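Local coordinates for protein bifunctional cytochrome P450/NADPH--P450 reductase (Deinococcus aerius, PDB 7F3H) that hydroxylates organic substrates at a thiolate-bound heme, as a monooxygenase that probably draws its electrons from NADPH through a fused reductase domain, at residues V62-D67 with E343-K348; I106-F111 with A404-Q409; L151-I156 with A267-T272. All coordinates share one frame; numbering follows the deposited sequence.

Contact 1: residues V62-D67 with E343-K348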
loop_
_atom_site.group_PDB
_atom_site.type_symbol
_atom_site.label_atom_id
_atom_site.label_comp_id
_atom_site.label_asym_id
_atom_site.label_seq_id
_atom_site.Cartn_x
_atom_site.Cartn_y
_atom_site.Cartn_z
ATOM N N VAL A 62 -2.003 -8.721 -19.335
ATOM C CA VAL A 62 -1.395 -7.801 -18.394
ATOM C C VAL A 62 0.064 -7.578 -18.746
ATOM O O VAL A 62 0.560 -6.449 -18.653
ATOM C CB VAL A 62 -1.538 -8.304 -16.949
ATOM C CG1 VAL A 62 -0.649 -7.474 -16.047
ATOM C CG2 VAL A 62 -2.977 -8.188 -16.494
ATOM N N ALA A 63 0.766 -8.625 -19.201
ATOM C CA ALA A 63 2.117 -8.425 -19.727
ATOM C C ALA A 63 2.125 -7.335 -20.792
ATOM O O ALA A 63 2.988 -6.444 -20.795
ATOM C CB ALA A 63 2.672 -9.726 -20.299
ATOM N N GLU A 64 1.143 -7.370 -21.689
ATOM C CA GLU A 64 1.070 -6.325 -22.708
ATOM C C GLU A 64 0.850 -4.949 -22.082
ATOM O O GLU A 64 1.542 -3.985 -22.432
ATOM C CB GLU A 64 -0.030 -6.652 -23.709
ATOM C CG GLU A 64 0.240 -7.928 -24.471
ATOM C CD GLU A 64 -0.559 -8.001 -25.739
ATOM O OE1 GLU A 64 -1.596 -8.708 -25.749
ATOM O OE2 GLU A 64 -0.147 -7.355 -26.736
ATOM N N LEU A 65 -0.087 -4.849 -21.122
ATOM C CA LEU A 65 -0.432 -3.581 -20.467
ATOM C C LEU A 65 0.689 -3.034 -19.595
ATOM O O LEU A 65 0.647 -1.848 -19.226
ATOM C CB LEU A 65 -1.660 -3.762 -19.574
ATOM C CG LEU A 65 -2.923 -4.074 -20.340
ATOM C CD1 LEU A 65 -3.898 -4.692 -19.384
ATOM C CD2 LEU A 65 -3.482 -2.789 -20.979
ATOM N N THR A 66 1.661 -3.882 -19.259
ATOM C CA THR A 66 2.864 -3.611 -18.484
ATOM C C THR A 66 4.020 -3.113 -19.332
ATOM O O THR A 66 5.006 -2.602 -18.791
ATOM C CB THR A 66 3.260 -4.909 -17.709
ATOM O OG1 THR A 66 2.330 -5.201 -16.641
ATOM C CG2 THR A 66 4.748 -5.036 -17.317
ATOM N N ASP A 67 3.891 -3.173 -20.656
ATOM C CA ASP A 67 4.931 -2.693 -21.559
ATOM C C ASP A 67 4.880 -1.164 -21.571
ATOM O O ASP A 67 3.979 -0.562 -22.171
ATOM C CB ASP A 67 4.692 -3.309 -22.936
ATOM C CG ASP A 67 5.800 -3.038 -23.924
ATOM O OD1 ASP A 67 6.722 -2.227 -23.637
ATOM O OD2 ASP A 67 5.720 -3.622 -25.026
ATOM N N GLU A 343 -3.838 0.859 -29.436
ATOM C CA GLU A 343 -3.166 -0.408 -29.178
ATOM C C GLU A 343 -4.142 -1.551 -29.414
ATOM O O GLU A 343 -5.362 -1.382 -29.375
ATOM C CB GLU A 343 -2.641 -0.516 -27.746
ATOM C CG GLU A 343 -1.413 0.309 -27.462
ATOM C CD GLU A 343 -0.160 -0.221 -28.117
ATOM O OE1 GLU A 343 -0.092 -1.420 -28.479
ATOM O OE2 GLU A 343 0.771 0.587 -28.282
ATOM N N VAL A 344 -3.581 -2.727 -29.669
ATOM C CA VAL A 344 -4.338 -3.954 -29.810
ATOM C C VAL A 344 -3.645 -4.984 -28.937
ATOM O O VAL A 344 -2.463 -5.292 -29.142
ATOM C CB VAL A 344 -4.421 -4.398 -31.282
ATOM C CG1 VAL A 344 -5.021 -5.791 -31.434
ATOM C CG2 VAL A 344 -5.224 -3.378 -32.079
ATOM N N ILE A 345 -4.357 -5.472 -27.932
ATOM C CA ILE A 345 -3.829 -6.466 -27.009
ATOM C C ILE A 345 -4.549 -7.775 -27.279
ATOM O O ILE A 345 -5.700 -7.792 -27.753
ATOM C CB ILE A 345 -3.958 -6.036 -25.531
ATOM C CG1 ILE A 345 -5.420 -6.038 -25.063
ATOM C CG2 ILE A 345 -3.281 -4.696 -25.314
ATOM C CD1 ILE A 345 -5.595 -5.459 -23.689
ATOM N N GLY A 346 -3.829 -8.882 -27.030
ATOM C CA GLY A 346 -4.316 -10.224 -27.275
ATOM C C GLY A 346 -4.561 -10.543 -28.728
ATOM O O GLY A 346 -5.179 -11.564 -29.048
ATOM N N GLY A 347 -4.058 -9.695 -29.619
ATOM C CA GLY A 347 -4.312 -9.809 -31.042
ATOM C C GLY A 347 -5.766 -9.608 -31.416
ATOM O O GLY A 347 -6.126 -9.833 -32.571
ATOM N N LYS A 348 -6.594 -9.095 -30.495
ATOM C CA LYS A 348 -8.047 -9.063 -30.679
ATOM C C LYS A 348 -8.659 -7.725 -30.266
ATOM O O LYS A 348 -9.549 -7.212 -30.956
ATOM C CB LYS A 348 -8.755 -10.155 -29.851
ATOM C CG LYS A 348 -8.273 -11.556 -30.043
ATOM C CD LYS A 348 -8.905 -12.487 -29.023
ATOM C CE LYS A 348 -10.405 -12.532 -29.178
ATOM N NZ LYS A 348 -10.927 -13.787 -28.584
HETATM O O HOH W 1 -1.732 -8.280 -28.856
#

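Contact 2: residues I106-F111 with A404-Q409. With HEM (protoporphyrin IX containing Fe), chain E.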
loop_
_atom_site.group_PDB
_atom_site.type_symbol
_atom_site.label_atom_id
_atom_site.label_comp_id
_atom_site.label_asym_id
_atom_site.label_seq_id
_atom_site.Cartn_x
_atom_site.Cartn_y
_atom_site.Cartn_z
ATOM N N ILE A 106 17.117 10.795 -7.182
ATOM C CA ILE A 106 17.667 11.134 -5.871
ATOM C C ILE A 106 17.277 10.083 -4.826
ATOM O O ILE A 106 18.115 9.627 -4.036
ATOM C CB ILE A 106 17.226 12.548 -5.447
ATOM C CG1 ILE A 106 17.925 13.608 -6.316
ATOM C CG2 ILE A 106 17.515 12.770 -3.952
ATOM C CD1 ILE A 106 17.637 15.040 -5.907
ATOM N N LEU A 107 16.008 9.679 -4.810
ATOM C CA LEU A 107 15.482 8.887 -3.700
ATOM C C LEU A 107 15.722 7.377 -3.825
ATOM O O LEU A 107 15.887 6.737 -2.776
ATOM C CB LEU A 107 13.982 9.159 -3.516
ATOM C CG LEU A 107 13.634 10.527 -2.890
ATOM C CD1 LEU A 107 12.131 10.786 -2.901
ATOM C CD2 LEU A 107 14.221 10.726 -1.492
ATOM N N LEU A 108 15.803 6.789 -5.049
ATOM C CA LEU A 108 16.083 5.349 -5.177
ATOM C C LEU A 108 17.201 4.830 -4.297
ATOM O O LEU A 108 17.009 3.783 -3.654
ATOM C CB LEU A 108 16.437 4.884 -6.601
ATOM C CG LEU A 108 15.366 4.480 -7.590
ATOM C CD1 LEU A 108 15.953 4.199 -8.966
ATOM C CD2 LEU A 108 14.802 3.157 -6.996
ATOM N N PRO A 109 18.382 5.443 -4.247
ATOM C CA PRO A 109 19.425 4.865 -3.397
ATOM C C PRO A 109 19.037 4.874 -1.941
ATOM O O PRO A 109 19.459 3.976 -1.205
ATOM C CB PRO A 109 20.621 5.801 -3.654
ATOM C CG PRO A 109 20.348 6.403 -4.979
ATOM C CD PRO A 109 18.876 6.601 -5.017
ATOM N N ALA A 110 18.176 5.810 -1.524
ATOM C CA ALA A 110 17.715 5.927 -0.145
ATOM C C ALA A 110 16.653 4.907 0.227
ATOM O O ALA A 110 16.297 4.832 1.408
ATOM C CB ALA A 110 17.144 7.329 0.127
ATOM N N PHE A 111 16.100 4.184 -0.763
ATOM C CA PHE A 111 15.029 3.202 -0.570
ATOM C C PHE A 111 15.447 1.788 -0.960
ATOM O O PHE A 111 14.596 0.876 -1.013
ATOM C CB PHE A 111 13.789 3.604 -1.375
ATOM C CG PHE A 111 12.971 4.695 -0.738
ATOM C CD1 PHE A 111 12.918 5.955 -1.328
ATOM C CD2 PHE A 111 12.212 4.448 0.393
ATOM C CE1 PHE A 111 12.165 6.971 -0.763
ATOM C CE2 PHE A 111 11.441 5.462 0.977
ATOM C CZ PHE A 111 11.407 6.726 0.399
ATOM N N ALA A 404 6.928 1.753 -10.376
ATOM C CA ALA A 404 6.744 0.781 -9.318
ATOM C C ALA A 404 6.912 1.454 -7.954
ATOM O O ALA A 404 7.371 2.596 -7.845
ATOM C CB ALA A 404 7.732 -0.368 -9.488
ATOM N N CYS A 405 6.477 0.745 -6.913
ATOM C CA CYS A 405 6.616 1.223 -5.537
ATOM C C CYS A 405 8.073 1.486 -5.190
ATOM O O CYS A 405 8.888 0.569 -5.198
ATOM C CB CYS A 405 6.021 0.199 -4.561
ATOM S SG CYS A 405 6.041 0.770 -2.833
ATOM N N ILE A 406 8.410 2.729 -4.856
ATOM C CA ILE A 406 9.770 2.975 -4.378
ATOM C C ILE A 406 9.919 2.594 -2.918
ATOM O O ILE A 406 11.053 2.454 -2.435
ATOM C CB ILE A 406 10.170 4.444 -4.560
ATOM C CG1 ILE A 406 11.699 4.626 -4.586
ATOM C CG2 ILE A 406 9.507 5.317 -3.497
ATOM C CD1 ILE A 406 12.083 6.036 -5.058
ATOM N N GLY A 407 8.803 2.480 -2.187
ATOM C CA GLY A 407 8.767 2.176 -0.773
ATOM C C GLY A 407 8.766 0.701 -0.434
ATOM O O GLY A 407 8.808 0.372 0.755
ATOM N N ARG A 408 8.807 -0.183 -1.448
ATOM C CA ARG A 408 8.636 -1.624 -1.249
ATOM C C ARG A 408 9.542 -2.176 -0.145
ATOM O O ARG A 408 9.071 -2.874 0.768
ATOM C CB ARG A 408 8.917 -2.359 -2.558
ATOM C CG ARG A 408 8.906 -3.859 -2.439
ATOM C CD ARG A 408 9.272 -4.603 -3.765
ATOM N NE ARG A 408 9.449 -6.028 -3.473
ATOM C CZ ARG A 408 10.553 -6.545 -2.925
ATOM N NH1 ARG A 408 11.566 -5.742 -2.648
ATOM N NH2 ARG A 408 10.661 -7.850 -2.649
ATOM N N GLN A 409 10.853 -1.890 -0.215
ATOM C CA GLN A 409 11.780 -2.485 0.753
ATOM C C GLN A 409 11.544 -1.941 2.152
ATOM O O GLN A 409 11.621 -2.694 3.138
ATOM C CB GLN A 409 13.238 -2.286 0.320
ATOM C CG GLN A 409 13.648 -3.127 -0.897
ATOM C CD GLN A 409 13.153 -2.525 -2.202
ATOM O OE1 GLN A 409 12.499 -3.189 -3.002
ATOM N NE2 GLN A 409 13.454 -1.241 -2.412
HETATM C CHA HEM E . 3.936 3.448 -5.671
HETATM C CHB HEM E . 5.939 4.925 -1.497
HETATM C CHC HEM E . 4.271 0.906 0.700
HETATM C CHD HEM E . 2.032 -0.409 -3.395
HETATM C C1A HEM E . 4.623 4.185 -4.738
HETATM C C2A HEM E . 5.222 5.483 -4.970
HETATM C C3A HEM E . 5.813 5.892 -3.837
HETATM C C4A HEM E . 5.535 4.892 -2.818
HETATM C CMA HEM E . 6.588 7.219 -3.631
HETATM C CAA HEM E . 5.254 6.178 -6.340
HETATM C CBA HEM E . 6.568 5.779 -7.023
HETATM C CGA HEM E . 6.759 6.476 -8.370
HETATM O O1A HEM E . 7.894 6.985 -8.581
HETATM O O2A HEM E . 5.815 6.649 -9.200
HETATM C C1B HEM E . 5.707 3.958 -0.540
HETATM C C2B HEM E . 6.193 3.962 0.834
HETATM C C3B HEM E . 5.768 2.824 1.411
HETATM C C4B HEM E . 4.946 2.111 0.451
HETATM C CMB HEM E . 7.106 5.055 1.427
HETATM C CAB HEM E . 5.907 2.313 2.862
HETATM C CBB HEM E . 6.425 3.015 3.873
HETATM C C1C HEM E . 3.503 0.195 -0.207
HETATM C C2C HEM E . 2.848 -1.102 0.011
HETATM C C3C HEM E . 2.234 -1.404 -1.148
HETATM C C4C HEM E . 2.503 -0.378 -2.110
HETATM C CMC HEM E . 2.848 -1.907 1.344
HETATM C CAC HEM E . 1.402 -2.605 -1.573
HETATM C CBC HEM E . 1.171 -3.626 -0.760
HETATM C C1D HEM E . 2.345 0.519 -4.368
HETATM C C2D HEM E . 1.841 0.527 -5.739
HETATM C C3D HEM E . 2.380 1.586 -6.341
HETATM C C4D HEM E . 3.219 2.302 -5.401
HETATM C CMD HEM E . 0.881 -0.500 -6.394
HETATM C CAD HEM E . 2.116 1.973 -7.784
HETATM C CBD HEM E . 0.884 2.833 -7.699
HETATM C CGD HEM E . 0.383 3.197 -9.055
HETATM O O1D HEM E . -0.389 4.186 -9.084
HETATM O O2D HEM E . 0.742 2.523 -10.076
HETATM N NA HEM E . 4.810 3.876 -3.408
HETATM N NB HEM E . 4.966 2.818 -0.742
HETATM N NC HEM E . 3.251 0.605 -1.510
HETATM N ND HEM E . 3.181 1.613 -4.203
HETATM FE FE HEM E . 4.126 2.151 -2.542
HETATM O O HOH W 2 11.860 0.867 -0.150
#

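Contact 3: residues L151-I156 with A267-T272. With HEM (protoporphyrin IX containing Fe), chain E.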
loop_
_atom_site.group_PDB
_atom_site.type_symbol
_atom_site.label_atom_id
_atom_site.label_comp_id
_atom_site.label_asym_id
_atom_site.label_seq_id
_atom_site.Cartn_x
_atom_site.Cartn_y
_atom_site.Cartn_z
ATOM N N LEU A 151 1.292 2.393 13.874
ATOM C CA LEU A 151 2.631 1.870 13.623
ATOM C C LEU A 151 3.241 2.510 12.390
ATOM O O LEU A 151 4.315 3.115 12.456
ATOM C CB LEU A 151 2.606 0.344 13.474
ATOM C CG LEU A 151 3.902 -0.337 12.986
ATOM C CD1 LEU A 151 4.985 -0.329 14.067
ATOM C CD2 LEU A 151 3.622 -1.779 12.547
ATOM N N THR A 152 2.541 2.416 11.260
ATOM C CA THR A 152 3.122 2.821 9.984
ATOM C C THR A 152 3.240 4.343 9.871
ATOM O O THR A 152 4.256 4.844 9.388
ATOM C CB THR A 152 2.311 2.224 8.830
ATOM O OG1 THR A 152 0.931 2.604 8.949
ATOM C CG2 THR A 152 2.420 0.701 8.847
ATOM N N LEU A 153 2.249 5.104 10.351
ATOM C CA LEU A 153 2.392 6.556 10.369
ATOM C C LEU A 153 3.603 6.980 11.188
ATOM O O LEU A 153 4.425 7.767 10.725
ATOM C CB LEU A 153 1.132 7.208 10.903
ATOM C CG LEU A 153 -0.001 7.416 9.905
ATOM C CD1 LEU A 153 -1.229 8.046 10.606
ATOM C CD2 LEU A 153 0.461 8.242 8.690
ATOM N N ASP A 154 3.726 6.486 12.416
ATOM C CA ASP A 154 4.879 6.874 13.225
ATOM C C ASP A 154 6.187 6.461 12.577
ATOM O O ASP A 154 7.167 7.219 12.595
ATOM C CB ASP A 154 4.770 6.275 14.614
ATOM C CG ASP A 154 3.928 7.119 15.517
ATOM O OD1 ASP A 154 3.138 7.908 14.971
ATOM O OD2 ASP A 154 4.026 6.980 16.758
ATOM N N THR A 155 6.231 5.266 11.999
ATOM C CA THR A 155 7.474 4.787 11.415
ATOM C C THR A 155 7.859 5.640 10.215
ATOM O O THR A 155 9.010 6.095 10.093
ATOM C CB THR A 155 7.340 3.316 11.030
ATOM O OG1 THR A 155 7.000 2.551 12.199
ATOM C CG2 THR A 155 8.648 2.806 10.513
ATOM N N ILE A 156 6.914 5.846 9.300
ATOM C CA ILE A 156 7.262 6.612 8.124
ATOM C C ILE A 156 7.560 8.065 8.517
ATOM O O ILE A 156 8.452 8.675 7.938
ATOM C CB ILE A 156 6.175 6.456 7.033
ATOM C CG1 ILE A 156 6.749 6.804 5.671
ATOM C CG2 ILE A 156 5.028 7.374 7.253
ATOM C CD1 ILE A 156 8.024 6.019 5.329
ATOM N N ALA A 267 1.246 7.415 0.507
ATOM C CA ALA A 267 1.496 6.148 -0.153
ATOM C C ALA A 267 2.031 5.097 0.803
ATOM O O ALA A 267 2.090 3.916 0.443
ATOM C CB ALA A 267 2.492 6.348 -1.316
ATOM N N GLY A 268 2.425 5.485 2.018
ATOM C CA GLY A 268 3.056 4.507 2.861
ATOM C C GLY A 268 2.208 3.999 4.003
ATOM O O GLY A 268 2.472 2.888 4.471
ATOM N N HIS A 269 1.192 4.732 4.469
ATOM C CA HIS A 269 0.698 4.209 5.736
ATOM C C HIS A 269 -0.431 3.193 5.548
ATOM O O HIS A 269 -0.412 2.150 6.202
ATOM C CB HIS A 269 0.305 5.318 6.721
ATOM C CG HIS A 269 -1.074 5.863 6.545
ATOM N ND1 HIS A 269 -1.404 6.792 5.575
ATOM C CD2 HIS A 269 -2.205 5.633 7.258
ATOM C CE1 HIS A 269 -2.685 7.106 5.699
ATOM N NE2 HIS A 269 -3.190 6.414 6.709
ATOM N N GLU A 270 -1.424 3.461 4.688
ATOM C CA GLU A 270 -2.541 2.532 4.610
ATOM C C GLU A 270 -2.240 1.324 3.723
ATOM O O GLU A 270 -2.785 0.247 3.981
ATOM C CB GLU A 270 -3.795 3.252 4.119
ATOM C CG GLU A 270 -4.683 3.697 5.278
ATOM C CD GLU A 270 -6.011 4.287 4.838
ATOM O OE1 GLU A 270 -7.000 4.101 5.591
ATOM O OE2 GLU A 270 -6.062 4.938 3.756
ATOM N N THR A 271 -1.290 1.429 2.788
ATOM C CA THR A 271 -0.801 0.235 2.105
ATOM C C THR A 271 -0.159 -0.732 3.099
ATOM O O THR A 271 -0.524 -1.905 3.168
ATOM C CB THR A 271 0.218 0.610 1.025
ATOM O OG1 THR A 271 1.163 1.555 1.555
ATOM C CG2 THR A 271 -0.455 1.168 -0.187
ATOM N N THR A 272 0.807 -0.237 3.877
ATOM C CA THR A 272 1.560 -1.061 4.811
ATOM C C THR A 272 0.706 -1.532 5.977
ATOM O O THR A 272 0.762 -2.709 6.352
ATOM C CB THR A 272 2.745 -0.257 5.296
ATOM O OG1 THR A 272 3.366 0.315 4.130
ATOM C CG2 THR A 272 3.728 -1.129 6.069
HETATM C CHA HEM E . 3.936 3.448 -5.671
HETATM C CHB HEM E . 5.939 4.925 -1.497
HETATM C CHC HEM E . 4.271 0.906 0.700
HETATM C CHD HEM E . 2.032 -0.409 -3.395
HETATM C C1A HEM E . 4.623 4.185 -4.738
HETATM C C2A HEM E . 5.222 5.483 -4.970
HETATM C C3A HEM E . 5.813 5.892 -3.837
HETATM C C4A HEM E . 5.535 4.892 -2.818
HETATM C CMA HEM E . 6.588 7.219 -3.631
HETATM C CAA HEM E . 5.254 6.178 -6.340
HETATM C CBA HEM E . 6.568 5.779 -7.023
HETATM C CGA HEM E . 6.759 6.476 -8.370
HETATM O O1A HEM E . 7.894 6.985 -8.581
HETATM O O2A HEM E . 5.815 6.649 -9.200
HETATM C C1B HEM E . 5.707 3.958 -0.540
HETATM C C2B HEM E . 6.193 3.962 0.834
HETATM C C3B HEM E . 5.768 2.824 1.411
HETATM C C4B HEM E . 4.946 2.111 0.451
HETATM C CMB HEM E . 7.106 5.055 1.427
HETATM C CAB HEM E . 5.907 2.313 2.862
HETATM C CBB HEM E . 6.425 3.015 3.873
HETATM C C1C HEM E . 3.503 0.195 -0.207
HETATM C C2C HEM E . 2.848 -1.102 0.011
HETATM C C3C HEM E . 2.234 -1.404 -1.148
HETATM C C4C HEM E . 2.503 -0.378 -2.110
HETATM C CMC HEM E . 2.848 -1.907 1.344
HETATM C CAC HEM E . 1.402 -2.605 -1.573
HETATM C CBC HEM E . 1.171 -3.626 -0.760
HETATM C C1D HEM E . 2.345 0.519 -4.368
HETATM C C2D HEM E . 1.841 0.527 -5.739
HETATM C C3D HEM E . 2.380 1.586 -6.341
HETATM C C4D HEM E . 3.219 2.302 -5.401
HETATM C CMD HEM E . 0.881 -0.500 -6.394
HETATM C CAD HEM E . 2.116 1.973 -7.784
HETATM C CBD HEM E . 0.884 2.833 -7.699
HETATM C CGD HEM E . 0.383 3.197 -9.055
HETATM O O1D HEM E . -0.389 4.186 -9.084
HETATM O O2D HEM E . 0.742 2.523 -10.076
HETATM N NA HEM E . 4.810 3.876 -3.408
HETATM N NB HEM E . 4.966 2.818 -0.742
HETATM N NC HEM E . 3.251 0.605 -1.510
HETATM N ND HEM E . 3.181 1.613 -4.203
HETATM FE FE HEM E . 4.126 2.151 -2.542
#

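Contact 1: residues V62-D67 with E343-K348
Glu64, on the short helix 59-65 of the cytochrome P450 fold, reaches the turn of the two-stranded beta hairpin formed by strands 343-345 and 349-351. Its CG stands anti to the carbonyl carbon (chi1 -63°) and the chain beyond runs extended, which carries the carboxylate across to the hairpin backbone. There OE1 accepts a nearly straight bond from Gly346 N at 2.6 Å (167° at the hydrogen), met on the syn side and close to the carboxylate plane. The other oxygen works through a water that donates to Glu64 OE2 at 2.8 Å and to Val344 O at 3.1 Å, and accepts from Gly347 N. One carboxylate thus holds Gly346 directly and Gly347 through the water, and their positive phi values make the turn that Lys348 N closes by bonding to Ile345 O. Glu64 OE2 also forms a salt bridge with Arg70, which pairs with Glu343 too and would be expected to offset the like charges of the two glutamates. Next in sequence, Leu65 faces a more apolar setting, where Phe71, touched by Ile345 as well, and Val357 and Leu359 pack against it. Across the contact its CD2 lies 4.4 Å from Ile345 CD1, a loose apolar touch.

Contact 2: residues I106-F111 with A404-Q409
Phe111 and Gly407 mark the closest backbone approach, their CA atoms 6.3 Å apart. Here the chain leaving helix 98-107, still in helical conformation over 108-110, passes the heme-binding loop that leads into helix 408-425. This is the cysteine-ligand loop of the P450 fold: Cys405 SG binds the iron, HEM FE, at 2.4 Å. Gly407 packs its CA 3.5 Å from HEM C2B, where any CB would run into the porphyrin.

Ile406 is wedged between the heme and the 106-111 segment. Its CG1 lies anti to the backbone N (chi1 -158°), which sends that branch toward Phe111 CD1, 3.7 Å away, and CD1 on toward Leu107 and Leu108. The CG2 branch does double duty. It lies over a face of the Phe111 ring in a CH-pi contact, 4.3 Å from the centroid and 18° off the ring normal, and it also meets the heme methyl CMA. The Phe111 carbonyl is gripped twice: Gln409 NE2 donates to Phe111 O at 2.8 Å, with the acceptor in the plane of the amide, and a water bridges Phe111 O to Ile406 O. Arg408 NH1 in turn bonds Gln409 OE1 at 2.7 Å, on a lone pair in the carbonyl plane, so both ends of the Gln409 amide are engaged, which fixes its rotation.

Around this core, Phe264 of helix 254-285 stacks edge-to-face with Phe111, helix 236-242 packs on Leu107, Ala110 and Phe111, and helix 113-137 meets Gln409.

Contact 3: residues L151-I156 with A267-T272
The oxygen-activation groove of the distal I-helix, in the kinked part of helix 254-285 with its Ala-Gly-X-Glu-Thr-Thr signature, is backed by Thr152 and Leu153 of helix 144-161. The local axes run antiparallel, at 149°, and approach to 8.3 Å. Leu153 CD2 lies over a face of the His269 ring, 4.0 Å from its centroid, in a CH-pi contact; the ring is held by its ND1, bonded to Leu265 O. Thr152 turns its CG2 to Thr272 CG2 at 3.6 Å, and its hydroxyl OG1 sits 3.1 Å from His269 O, though Met148 O competes for the proton.

On the heme side of the kink, where the N atoms of residues 270 and 271 lack regular helix bonds, Thr271 OG1 lies between the backbone N and the carbonyl carbon (chi1 46°). This puts Thr271 OG1 back over its own helix, bonded to Ala267 O at 2.8 Å and 3.2 Å from HEM C1C. A valine in place of Thr271 would probably leave Ala267 O without that hydroxyl as a mate and take a polar group from the distal wall. Thr272 OG1 likewise bonds Gly268 O at 2.7 Å. Thr271 holds the position of the conserved I-helix threonine that takes part in oxygen activation in related P450s, so a similar role here is inferred.

Contacts 2 and 3 are buried and share the heme, which they approach from opposite faces: residues 404-409 supply the proximal thiolate, residues 267-272 the distal helix. Their centres lie 15 Å apart, and helices 254-285 and 408-425 reach into both neighbourhoods. Contact 1 is partly exposed, 28 Å from contact 2 and 34 Å from contact 3 between centres, and joins a helix to a hairpin without touching the cofactor. Chemistry follows place. A charged carboxylate and a water hold the peripheral turn, whereas the inner contacts rest on CH-pi and apolar packing, with contact 2 adding an amide and a water at a carbonyl, and contact 3 hydroxyls bonding carbonyls of their own helix.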